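Long-range contacts in uncharacterized protein (Danio rerio, PDB 5HBA), which forms the globular head of the complement C1q A chain and probably helps recognise targets that trigger the complement pathway in innate immunity: residues 2-12 with 24-35; 16-24 with 104-112. One frame throughout, in Å; residues are numbered along the deposited sequence.

How the interactions relate
From the N terminus, the chain lays down strand 5-10, loops through 16-24 and returns along strand 26-30, so interaction 1 closes a short loop of eleven residues. Most of segment 16-24 lies in that loop, and interaction 2 binds it to strand 103-109, closing a far longer loop. The four segments alternate along the chain, and the two contacts therefore cross. Phe-24 belongs to both, and Arg-10 NH1 reaches Thr-23 O in a probable hydrogen bond. The centres of interactions 1 and 2 are about 18 Å apart. Interaction 1 pairs strands within one sheet of the sandwich; interaction 2 ties the connecting loop to a strand of the other.

Interaction 1. Residues 2-12 with 24-35; sequences EKPAFSVLRNE and FNDKLSDANDDF
Strand 5-10 pairs antiparallel with strand 26-30 from Phe-6 and Asp-30 to Leu-9 and Asp-26, interrupted by two classic beta bulges, in which Leu-28 and Ser-29 face Ser-7, and Asn-25 and Asp-26 face Leu-9. The pair belongs to one sheet of the jelly-roll sandwich of the C1q/TNF family. At the first bulge Ser-7 O takes two bonds, from Leu-28 N (2.8 Å) and from Ser-29 N. On the inner face a chi1 of -69° turns Val-8 CG1 anti to the carbonyl carbon and leaves CG2 between that carbon and the backbone N, where this methyl sits over the centre of the Phe-24 ring, 3.7 Å from CG2 to the centroid. The same methyl lies over a face of Phe-35, whose ring meets that of Phe-6 obliquely (planes at 39°, Phe-6 CE1 to Phe-35 CD2 3.6 Å). Phe-42 and Phe-126 extend this aromatic core. Asp-30 opens a type I turn and braces the chain beyond it: OD1 receives Asp-34 N, while OD2 accepts Phe-35 N and, on its anti lone pair, Lys-27 NZ (2.9 Å). With an alanine here, Asp-34 N and Phe-35 N would probably lose their carboxylate acceptor and Lys-27 its closest charged partner. Within the second bulge the Asn-25 amide grips one residue twice: OD1 takes Asn-11 N at 2.9 Å, almost straight at 175°, and ND2 reaches Asn-11 O (3.0 Å) from above the carbonyl plane.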
loop_
_atom_site.group_PDB
_atom_site.type_symbol
_atom_site.label_atom_id
_atom_site.label_comp_id
_atom_site.label_asym_id
_atom_site.label_seq_id
_atom_site.Cartn_x
_atom_site.Cartn_y
_atom_site.Cartn_z
ATOM N N GLU A 2 4.050 16.810 -16.054
ATOM C CA GLU A 2 3.142 15.672 -16.185
ATOM C C GLU A 2 3.882 14.381 -16.533
ATOM O O GLU A 2 4.706 14.354 -17.449
ATOM C CB GLU A 2 2.057 15.964 -17.228
ATOM C CG GLU A 2 1.086 14.812 -17.499
ATOM C CD GLU A 2 1.606 13.821 -18.531
ATOM O OE1 GLU A 2 2.160 14.259 -19.566
ATOM O OE2 GLU A 2 1.476 12.597 -18.299
ATOM N N LYS A 3 3.575 13.314 -15.800
ATOM C CA LYS A 3 4.108 11.983 -16.098
ATOM C C LYS A 3 3.025 10.925 -15.838
ATOM O O LYS A 3 1.947 11.266 -15.339
ATOM C CB LYS A 3 5.391 11.714 -15.294
ATOM C CG LYS A 3 5.276 11.879 -13.789
ATOM C CD LYS A 3 6.649 11.693 -13.147
ATOM C CE LYS A 3 6.640 12.089 -11.683
ATOM N NZ LYS A 3 7.976 11.894 -11.065
ATOM N N PRO A 4 3.280 9.655 -16.217
ATOM C CA PRO A 4 2.275 8.620 -15.941
ATOM C C PRO A 4 1.904 8.515 -14.464
ATOM O O PRO A 4 2.789 8.431 -13.599
ATOM C CB PRO A 4 2.978 7.335 -16.375
ATOM C CG PRO A 4 3.886 7.780 -17.499
ATOM C CD PRO A 4 4.371 9.145 -17.080
ATOM N N ALA A 5 0.597 8.517 -14.205
ATOM C CA ALA A 5 0.019 8.388 -12.868
ATOM C C ALA A 5 -1.443 8.036 -13.065
ATOM O O ALA A 5 -2.170 8.778 -13.740
ATOM C CB ALA A 5 0.126 9.704 -12.097
ATOM N N PHE A 6 -1.882 6.925 -12.477
ATOM C CA PHE A 6 -3.275 6.519 -12.616
ATOM C C PHE A 6 -3.881 5.977 -11.327
ATOM O O PHE A 6 -3.174 5.488 -10.431
ATOM C CB PHE A 6 -3.433 5.471 -13.726
ATOM C CG PHE A 6 -2.926 4.109 -13.344
ATOM C CD1 PHE A 6 -3.755 3.203 -12.683
ATOM C CD2 PHE A 6 -1.628 3.731 -13.647
ATOM C CE1 PHE A 6 -3.284 1.948 -12.311
ATOM C CE2 PHE A 6 -1.146 2.471 -13.286
ATOM C CZ PHE A 6 -1.979 1.578 -12.612
ATOM N N SER A 7 -5.204 6.049 -11.267
ATOM C CA SER A 7 -5.976 5.461 -10.191
ATOM C C SER A 7 -7.305 5.021 -10.788
ATOM O O SER A 7 -8.094 5.858 -11.275
ATOM C CB SER A 7 -6.201 6.486 -9.079
ATOM O OG SER A 7 -6.930 5.912 -8.015
ATOM N N VAL A 8 -7.548 3.714 -10.780
ATOM C CA VAL A 8 -8.770 3.158 -11.370
ATOM C C VAL A 8 -9.557 2.343 -10.350
ATOM O O VAL A 8 -8.973 1.673 -9.492
ATOM C CB VAL A 8 -8.461 2.304 -12.632
ATOM C CG1 VAL A 8 -7.977 3.203 -13.763
ATOM C CG2 VAL A 8 -7.400 1.234 -12.307
ATOM N N LEU A 9 -10.884 2.417 -10.444
ATOM C CA LEU A 9 -11.771 1.800 -9.461
ATOM C C LEU A 9 -12.710 0.775 -10.092
ATOM O O LEU A 9 -13.257 0.990 -11.179
ATOM C CB LEU A 9 -12.588 2.889 -8.751
ATOM C CG LEU A 9 -13.823 2.524 -7.917
ATOM C CD1 LEU A 9 -13.473 1.747 -6.654
ATOM C CD2 LEU A 9 -14.610 3.781 -7.567
ATOM N N ARG A 10 -12.889 -0.346 -9.408
ATOM C CA ARG A 10 -13.885 -1.324 -9.820
ATOM C C ARG A 10 -14.920 -1.408 -8.721
ATOM O O ARG A 10 -14.588 -1.798 -7.600
ATOM C CB ARG A 10 -13.268 -2.713 -10.023
ATOM C CG ARG A 10 -14.312 -3.748 -10.461
ATOM C CD ARG A 10 -13.774 -5.175 -10.476
ATOM N NE ARG A 10 -14.852 -6.104 -10.804
ATOM C CZ ARG A 10 -15.117 -6.542 -12.034
ATOM N NH1 ARG A 10 -14.359 -6.152 -13.058
ATOM N NH2 ARG A 10 -16.128 -7.382 -12.237
ATOM N N ASN A 11 -16.157 -1.019 -9.039
ATOM C CA ASN A 11 -17.280 -1.113 -8.109
ATOM C C ASN A 11 -18.544 -1.429 -8.896
ATOM O O ASN A 11 -19.214 -0.528 -9.390
ATOM C CB ASN A 11 -17.469 0.190 -7.326
ATOM C CG ASN A 11 -18.491 0.053 -6.191
ATOM O OD1 ASN A 11 -18.705 -1.032 -5.659
ATOM N ND2 ASN A 11 -19.114 1.162 -5.818
ATOM N N GLU A 12 -18.849 -2.718 -9.024
ATOM C CA GLU A 12 -19.920 -3.175 -9.907
ATOM C C GLU A 12 -20.489 -4.524 -9.470
ATOM O O GLU A 12 -19.894 -5.231 -8.639
ATOM C CB GLU A 12 -19.419 -3.247 -11.359
ATOM C CG GLU A 12 -18.087 -3.960 -11.519
ATOM C CD GLU A 12 -17.553 -3.932 -12.947
ATOM O OE1 GLU A 12 -18.094 -4.662 -13.800
ATOM O OE2 GLU A 12 -16.575 -3.198 -13.218
ATOM N N PHE A 24 -12.200 -2.378 -14.841
ATOM C CA PHE A 24 -12.619 -1.313 -13.925
ATOM C C PHE A 24 -13.710 -0.452 -14.571
ATOM O O PHE A 24 -13.739 -0.320 -15.787
ATOM C CB PHE A 24 -11.407 -0.447 -13.552
ATOM C CG PHE A 24 -10.262 -1.227 -12.920
ATOM C CD1 PHE A 24 -9.312 -1.859 -13.707
ATOM C CD2 PHE A 24 -10.141 -1.316 -11.535
ATOM C CE1 PHE A 24 -8.261 -2.575 -13.135
ATOM C CE2 PHE A 24 -9.101 -2.038 -10.947
ATOM C CZ PHE A 24 -8.157 -2.671 -11.744
ATOM N N ASN A 25 -14.605 0.126 -13.772
ATOM C CA ASN A 25 -15.683 0.952 -14.334
ATOM C C ASN A 25 -15.616 2.438 -13.955
ATOM O O ASN A 25 -16.537 3.200 -14.252
ATOM C CB ASN A 25 -17.074 0.375 -14.010
ATOM C CG ASN A 25 -17.360 0.334 -12.525
ATOM O OD1 ASN A 25 -16.465 0.085 -11.708
ATOM N ND2 ASN A 25 -18.616 0.559 -12.160
ATOM N N ASP A 26 -14.526 2.852 -13.310
ATOM C CA ASP A 26 -14.343 4.263 -12.969
ATOM C C ASP A 26 -12.870 4.644 -13.008
ATOM O O ASP A 26 -12.038 4.010 -12.355
ATOM C CB ASP A 26 -14.933 4.566 -11.584
ATOM C CG ASP A 26 -15.127 6.053 -11.343
ATOM O OD1 ASP A 26 -14.537 6.871 -12.089
ATOM O OD2 ASP A 26 -15.876 6.406 -10.406
ATOM N N LYS A 27 -12.545 5.673 -13.783
ATOM C CA LYS A 27 -11.168 6.156 -13.858
ATOM C C LYS A 27 -11.036 7.441 -13.042
ATOM O O LYS A 27 -11.610 8.478 -13.388
ATOM C CB LYS A 27 -10.751 6.368 -15.325
ATOM C CG LYS A 27 -9.281 6.717 -15.536
ATOM C CD LYS A 27 -8.983 7.040 -17.009
ATOM C CE LYS A 27 -8.941 5.792 -17.865
ATOM N NZ LYS A 27 -7.930 5.903 -18.973
ATOM N N LEU A 28 -10.305 7.361 -11.937
ATOM C CA LEU A 28 -10.132 8.496 -11.036
ATOM C C LEU A 28 -9.058 9.458 -11.546
ATOM O O LEU A 28 -9.219 10.680 -11.485
ATOM C CB LEU A 28 -9.775 8.004 -9.630
ATOM C CG LEU A 28 -10.932 7.715 -8.670
ATOM C CD1 LEU A 28 -12.112 7.032 -9.358
ATOM C CD2 LEU A 28 -10.453 6.887 -7.502
ATOM N N SER A 29 -7.984 8.890 -12.033
ATOM C CA SER A 29 -6.901 9.621 -12.588
ATOM C C SER A 29 -6.261 8.763 -13.600
ATOM O O SER A 29 -6.300 7.592 -13.506
ATOM C CB SER A 29 -5.891 9.965 -11.533
ATOM O OG SER A 29 -6.440 10.821 -10.629
ATOM N N ASP A 30 -5.701 9.401 -14.594
ATOM C CA ASP A 30 -4.822 8.766 -15.556
ATOM C C ASP A 30 -4.055 9.803 -16.362
ATOM O O ASP A 30 -4.394 10.117 -17.472
ATOM C CB ASP A 30 -5.580 7.797 -16.442
ATOM C CG ASP A 30 -4.691 7.047 -17.388
ATOM O OD1 ASP A 30 -3.510 7.232 -17.380
ATOM O OD2 ASP A 30 -5.189 6.266 -18.145
ATOM N N ALA A 31 -2.978 10.368 -15.872
ATOM C CA ALA A 31 -2.385 11.527 -16.509
ATOM C C ALA A 31 -1.933 11.406 -17.967
ATOM O O ALA A 31 -2.132 12.306 -18.776
ATOM C CB ALA A 31 -1.267 12.073 -15.675
ATOM N N ASN A 32 -1.326 10.285 -18.295
ATOM C CA ASN A 32 -0.747 10.062 -19.604
ATOM C C ASN A 32 -1.635 9.178 -20.469
ATOM O O ASN A 32 -1.213 8.742 -21.535
ATOM C CB ASN A 32 0.639 9.437 -19.450
ATOM C CG ASN A 32 1.502 9.631 -20.668
ATOM O OD1 ASN A 32 1.555 10.725 -21.233
ATOM N ND2 ASN A 32 2.182 8.567 -21.091
ATOM N N ASP A 33 -2.862 8.928 -20.010
ATOM C CA ASP A 33 -3.796 8.027 -20.701
ATOM C C ASP A 33 -3.139 6.669 -20.972
ATOM O O ASP A 33 -3.127 6.179 -22.109
ATOM C CB ASP A 33 -4.322 8.665 -21.999
ATOM C CG ASP A 33 -5.503 7.908 -22.599
ATOM O OD1 ASP A 33 -6.253 7.247 -21.848
ATOM O OD2 ASP A 33 -5.686 7.978 -23.833
ATOM N N ASP A 34 -2.591 6.075 -19.913
ATOM C CA ASP A 34 -1.843 4.834 -20.018
ATOM C C ASP A 34 -2.673 3.612 -19.657
ATOM O O ASP A 34 -2.236 2.476 -19.869
ATOM C CB ASP A 34 -0.647 4.877 -19.067
ATOM C CG ASP A 34 0.500 5.705 -19.600
ATOM O OD1 ASP A 34 0.721 5.713 -20.826
ATOM O OD2 ASP A 34 1.192 6.342 -18.781
ATOM N N PHE A 35 -3.845 3.836 -19.074
ATOM C CA PHE A 35 -4.666 2.731 -18.598
ATOM C C PHE A 35 -5.958 2.543 -19.396
ATOM O O PHE A 35 -6.709 3.494 -19.616
ATOM C CB PHE A 35 -5.020 2.917 -17.119
ATOM C CG PHE A 35 -5.269 1.622 -16.406
ATOM C CD1 PHE A 35 -6.492 0.972 -16.528
ATOM C CD2 PHE A 35 -4.270 1.041 -15.637
ATOM C CE1 PHE A 35 -6.715 -0.233 -15.888
ATOM C CE2 PHE A 35 -4.484 -0.164 -14.995
ATOM C CZ PHE A 35 -5.705 -0.806 -15.125
HETATM O O HOH W 1 -1.038 7.785 -16.807
#

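Interaction 2. Residues 16-24 with 104-112; sequences AQYKQPVTF and VWIEPFAGD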
loop_
_atom_site.group_PDB
_atom_site.type_symbol
_atom_site.label_atom_id
_atom_site.label_comp_id
_atom_site.label_asym_id
_atom_site.label_seq_id
_atom_site.Cartn_x
_atom_site.Cartn_y
_atom_site.Cartn_z
ATOM N N ALA A 16 -15.897 -10.793 -11.171
ATOM C CA ALA A 16 -14.595 -10.661 -11.817
ATOM C C ALA A 16 -14.026 -12.054 -12.078
ATOM O O ALA A 16 -13.718 -12.786 -11.141
ATOM C CB ALA A 16 -13.639 -9.846 -10.935
ATOM N N GLN A 17 -13.887 -12.401 -13.353
ATOM C CA GLN A 17 -13.415 -13.713 -13.787
ATOM C C GLN A 17 -12.060 -14.077 -13.194
ATOM O O GLN A 17 -11.184 -13.216 -13.071
ATOM C CB GLN A 17 -13.286 -13.721 -15.303
ATOM C CG GLN A 17 -14.606 -13.639 -16.043
ATOM C CD GLN A 17 -15.400 -14.922 -15.928
ATOM O OE1 GLN A 17 -14.874 -16.019 -16.156
ATOM N NE2 GLN A 17 -16.668 -14.798 -15.562
ATOM N N TYR A 18 -11.887 -15.348 -12.841
ATOM C CA TYR A 18 -10.584 -15.845 -12.418
ATOM C C TYR A 18 -9.625 -15.905 -13.607
ATOM O O TYR A 18 -10.033 -16.191 -14.746
ATOM C CB TYR A 18 -10.705 -17.233 -11.794
ATOM C CG TYR A 18 -11.349 -17.250 -10.418
ATOM C CD1 TYR A 18 -10.811 -16.509 -9.365
ATOM C CD2 TYR A 18 -12.469 -18.035 -10.162
ATOM C CE1 TYR A 18 -11.386 -16.539 -8.090
ATOM C CE2 TYR A 18 -13.050 -18.072 -8.888
ATOM C CZ TYR A 18 -12.501 -17.318 -7.866
ATOM O OH TYR A 18 -13.072 -17.345 -6.620
ATOM N N LYS A 19 -8.363 -15.597 -13.332
ATOM C CA LYS A 19 -7.269 -15.720 -14.297
ATOM C C LYS A 19 -7.453 -14.873 -15.557
ATOM O O LYS A 19 -6.989 -15.236 -16.634
ATOM C CB LYS A 19 -7.004 -17.197 -14.637
ATOM C CG LYS A 19 -6.829 -18.081 -13.405
ATOM C CD LYS A 19 -6.604 -19.552 -13.787
ATOM C CE LYS A 19 -5.253 -19.773 -14.473
ATOM N NZ LYS A 19 -4.102 -19.514 -13.558
ATOM N N GLN A 20 -8.138 -13.742 -15.406
ATOM C CA GLN A 20 -8.226 -12.718 -16.440
ATOM C C GLN A 20 -7.958 -11.392 -15.754
ATOM O O GLN A 20 -8.205 -11.261 -14.544
ATOM C CB GLN A 20 -9.634 -12.686 -17.059
ATOM C CG GLN A 20 -10.000 -13.960 -17.806
ATOM C CD GLN A 20 -11.306 -13.838 -18.582
ATOM O OE1 GLN A 20 -12.119 -12.950 -18.327
ATOM N NE2 GLN A 20 -11.505 -14.735 -19.544
ATOM N N PRO A 21 -7.474 -10.397 -16.510
ATOM C CA PRO A 21 -7.235 -9.093 -15.880
ATOM C C PRO A 21 -8.505 -8.495 -15.282
ATOM O O PRO A 21 -9.571 -8.512 -15.910
ATOM C CB PRO A 21 -6.732 -8.227 -17.038
ATOM C CG PRO A 21 -6.073 -9.203 -17.962
ATOM C CD PRO A 21 -6.855 -10.496 -17.847
ATOM N N VAL A 22 -8.389 -7.976 -14.067
ATOM C CA VAL A 22 -9.500 -7.242 -13.466
ATOM C C VAL A 22 -9.802 -6.035 -14.328
ATOM O O VAL A 22 -8.882 -5.277 -14.685
ATOM C CB VAL A 22 -9.155 -6.741 -12.052
ATOM C CG1 VAL A 22 -10.338 -5.933 -11.468
ATOM C CG2 VAL A 22 -8.796 -7.907 -11.141
ATOM N N THR A 23 -11.074 -5.845 -14.673
ATOM C CA THR A 23 -11.482 -4.646 -15.411
ATOM C C THR A 23 -12.150 -3.649 -14.450
ATOM O O THR A 23 -12.587 -4.029 -13.354
ATOM C CB THR A 23 -12.378 -4.979 -16.633
ATOM O OG1 THR A 23 -13.584 -5.606 -16.189
ATOM C CG2 THR A 23 -11.642 -5.934 -17.600
ATOM N N PHE A 24 -12.200 -2.378 -14.841
ATOM C CA PHE A 24 -12.619 -1.313 -13.925
ATOM C C PHE A 24 -13.710 -0.452 -14.571
ATOM O O PHE A 24 -13.739 -0.320 -15.787
ATOM C CB PHE A 24 -11.407 -0.447 -13.552
ATOM C CG PHE A 24 -10.262 -1.227 -12.920
ATOM C CD1 PHE A 24 -9.312 -1.859 -13.707
ATOM C CD2 PHE A 24 -10.141 -1.316 -11.535
ATOM C CE1 PHE A 24 -8.261 -2.575 -13.135
ATOM C CE2 PHE A 24 -9.101 -2.038 -10.947
ATOM C CZ PHE A 24 -8.157 -2.671 -11.744
ATOM N N VAL A 104 0.921 -4.196 -17.425
ATOM C CA VAL A 104 0.835 -4.558 -16.005
ATOM C C VAL A 104 -0.632 -4.625 -15.608
ATOM O O VAL A 104 -1.444 -3.789 -16.039
ATOM C CB VAL A 104 1.596 -3.564 -15.100
ATOM C CG1 VAL A 104 1.514 -3.992 -13.629
ATOM C CG2 VAL A 104 3.065 -3.468 -15.526
ATOM N N TRP A 105 -0.986 -5.628 -14.810
ATOM C CA TRP A 105 -2.378 -5.775 -14.415
ATOM C C TRP A 105 -2.504 -6.577 -13.130
ATOM O O TRP A 105 -1.513 -7.107 -12.614
ATOM C CB TRP A 105 -3.191 -6.414 -15.550
ATOM C CG TRP A 105 -2.906 -7.891 -15.819
ATOM C CD1 TRP A 105 -3.656 -8.948 -15.388
ATOM C CD2 TRP A 105 -1.838 -8.456 -16.608
ATOM N NE1 TRP A 105 -3.117 -10.132 -15.842
ATOM C CE2 TRP A 105 -1.997 -9.859 -16.598
ATOM C CE3 TRP A 105 -0.757 -7.917 -17.321
ATOM C CZ2 TRP A 105 -1.132 -10.731 -17.257
ATOM C CZ3 TRP A 105 0.114 -8.785 -17.977
ATOM C CH2 TRP A 105 -0.084 -10.175 -17.945
ATOM N N ILE A 106 -3.723 -6.718 -12.671
ATOM C CA ILE A 106 -4.094 -7.633 -11.645
ATOM C C ILE A 106 -5.144 -8.576 -12.118
ATOM O O ILE A 106 -5.929 -8.308 -12.942
ATOM C CB ILE A 106 -4.535 -6.941 -10.357
ATOM C CG1 ILE A 106 -5.773 -6.061 -10.581
ATOM C CG2 ILE A 106 -3.394 -6.139 -9.807
ATOM C CD1 ILE A 106 -6.295 -5.339 -9.366
ATOM N N GLU A 107 -5.139 -9.687 -11.475
ATOM C CA GLU A 107 -5.761 -10.956 -11.819
ATOM C C GLU A 107 -6.118 -11.738 -10.550
ATOM O O GLU A 107 -5.280 -11.912 -9.646
ATOM C CB GLU A 107 -4.848 -11.730 -12.789
ATOM C CG GLU A 107 -5.356 -13.032 -13.309
ATOM C CD GLU A 107 -4.375 -13.666 -14.295
ATOM O OE1 GLU A 107 -3.287 -13.082 -14.523
ATOM O OE2 GLU A 107 -4.684 -14.748 -14.829
ATOM N N PRO A 108 -7.384 -12.054 -10.407
ATOM C CA PRO A 108 -7.785 -12.919 -9.297
ATOM C C PRO A 108 -7.521 -14.381 -9.632
ATOM O O PRO A 108 -7.499 -14.749 -10.815
ATOM C CB PRO A 108 -9.301 -12.685 -9.184
ATOM C CG PRO A 108 -9.630 -11.567 -10.162
ATOM C CD PRO A 108 -8.543 -11.586 -11.192
ATOM N N PHE A 109 -7.307 -15.193 -8.600
ATOM C CA PHE A 109 -7.257 -16.647 -8.744
ATOM C C PHE A 109 -7.865 -17.329 -7.514
ATOM O O PHE A 109 -8.085 -16.684 -6.487
ATOM C CB PHE A 109 -5.834 -17.145 -9.039
ATOM C CG PHE A 109 -4.843 -16.942 -7.916
ATOM C CD1 PHE A 109 -4.258 -15.700 -7.694
ATOM C CD2 PHE A 109 -4.436 -18.022 -7.126
ATOM C CE1 PHE A 109 -3.321 -15.525 -6.673
ATOM C CE2 PHE A 109 -3.486 -17.861 -6.110
ATOM C CZ PHE A 109 -2.932 -16.613 -5.879
ATOM N N ALA A 110 -8.194 -18.610 -7.637
ATOM C CA ALA A 110 -8.688 -19.367 -6.494
ATOM C C ALA A 110 -7.502 -20.066 -5.833
ATOM O O ALA A 110 -7.045 -21.119 -6.292
ATOM C CB ALA A 110 -9.743 -20.371 -6.917
ATOM N N GLY A 111 -7.002 -19.457 -4.763
ATOM C CA GLY A 111 -5.822 -19.934 -4.061
ATOM C C GLY A 111 -5.927 -21.312 -3.434
ATOM O O GLY A 111 -4.913 -21.901 -3.073
ATOM N N ASP A 112 -7.142 -21.823 -3.280
ATOM C CA ASP A 112 -7.323 -23.200 -2.823
ATOM C C ASP A 112 -8.676 -23.737 -3.307
ATOM O O ASP A 112 -9.363 -23.074 -4.092
ATOM C CB ASP A 112 -7.161 -23.314 -1.292
ATOM C CG ASP A 112 -8.237 -22.547 -0.514
ATOM O OD1 ASP A 112 -9.045 -21.824 -1.139
ATOM O OD2 ASP A 112 -8.268 -22.659 0.737
HETATM O O HOH W 2 -5.991 -5.105 -13.987
#
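Val-22 (chi1 178°) turns CG1 opposite its backbone N, which leaves CG2 directed at strand 103-109, and Ile-106 (chi1 61°) answers by placing CG1 between its own N and carbonyl carbon. The two side chains cross with Val-22 CG2 3.6 Å from Ile-106 CG1, and the same valine methyl rests 3.7 Å from Pro-108 CD. At the far end of the isoleucine, CD1 meets the edge of the Phe-24 ring. The loop 16-24 thus lies along a strand of the jelly-roll's second sheet without forming a regular strand beside it.

Two nearly straight backbone bonds fasten it: Val-22 N to Ile-106 O (2.7 Å) and Lys-19 N to Pro-108 O (2.8 Å). The second donor belongs to a type II beta turn from Gln-17 to Gln-20. Water 2 accepts from Ile-106 N at 3.1 Å and lies close to Val-22 O, linking the backbones beside the first bond.

The ring of Pro-21 covers one face of Trp-105, its CG 3.9 Å from the centroid of the five-membered ring in a CH-pi contact, while Tyr-41 packs edge-to-face with the indole. Within the type II turn, Tyr-18 brings CD1 to 3.6 Å from Phe-109 C; its ring has Pro-108 C at the edge and Ala-110 CB over one face, offset toward the rim. Nearby, Arg-61 packs on both Tyr-18 and Ala-110. Neither Pro-21 nor Pro-108 has an N-H to give, which is consistent with the sparse backbone bonding here, and the loop is held by two short backbone bonds set among prolines, aliphatic branches and aromatic rings.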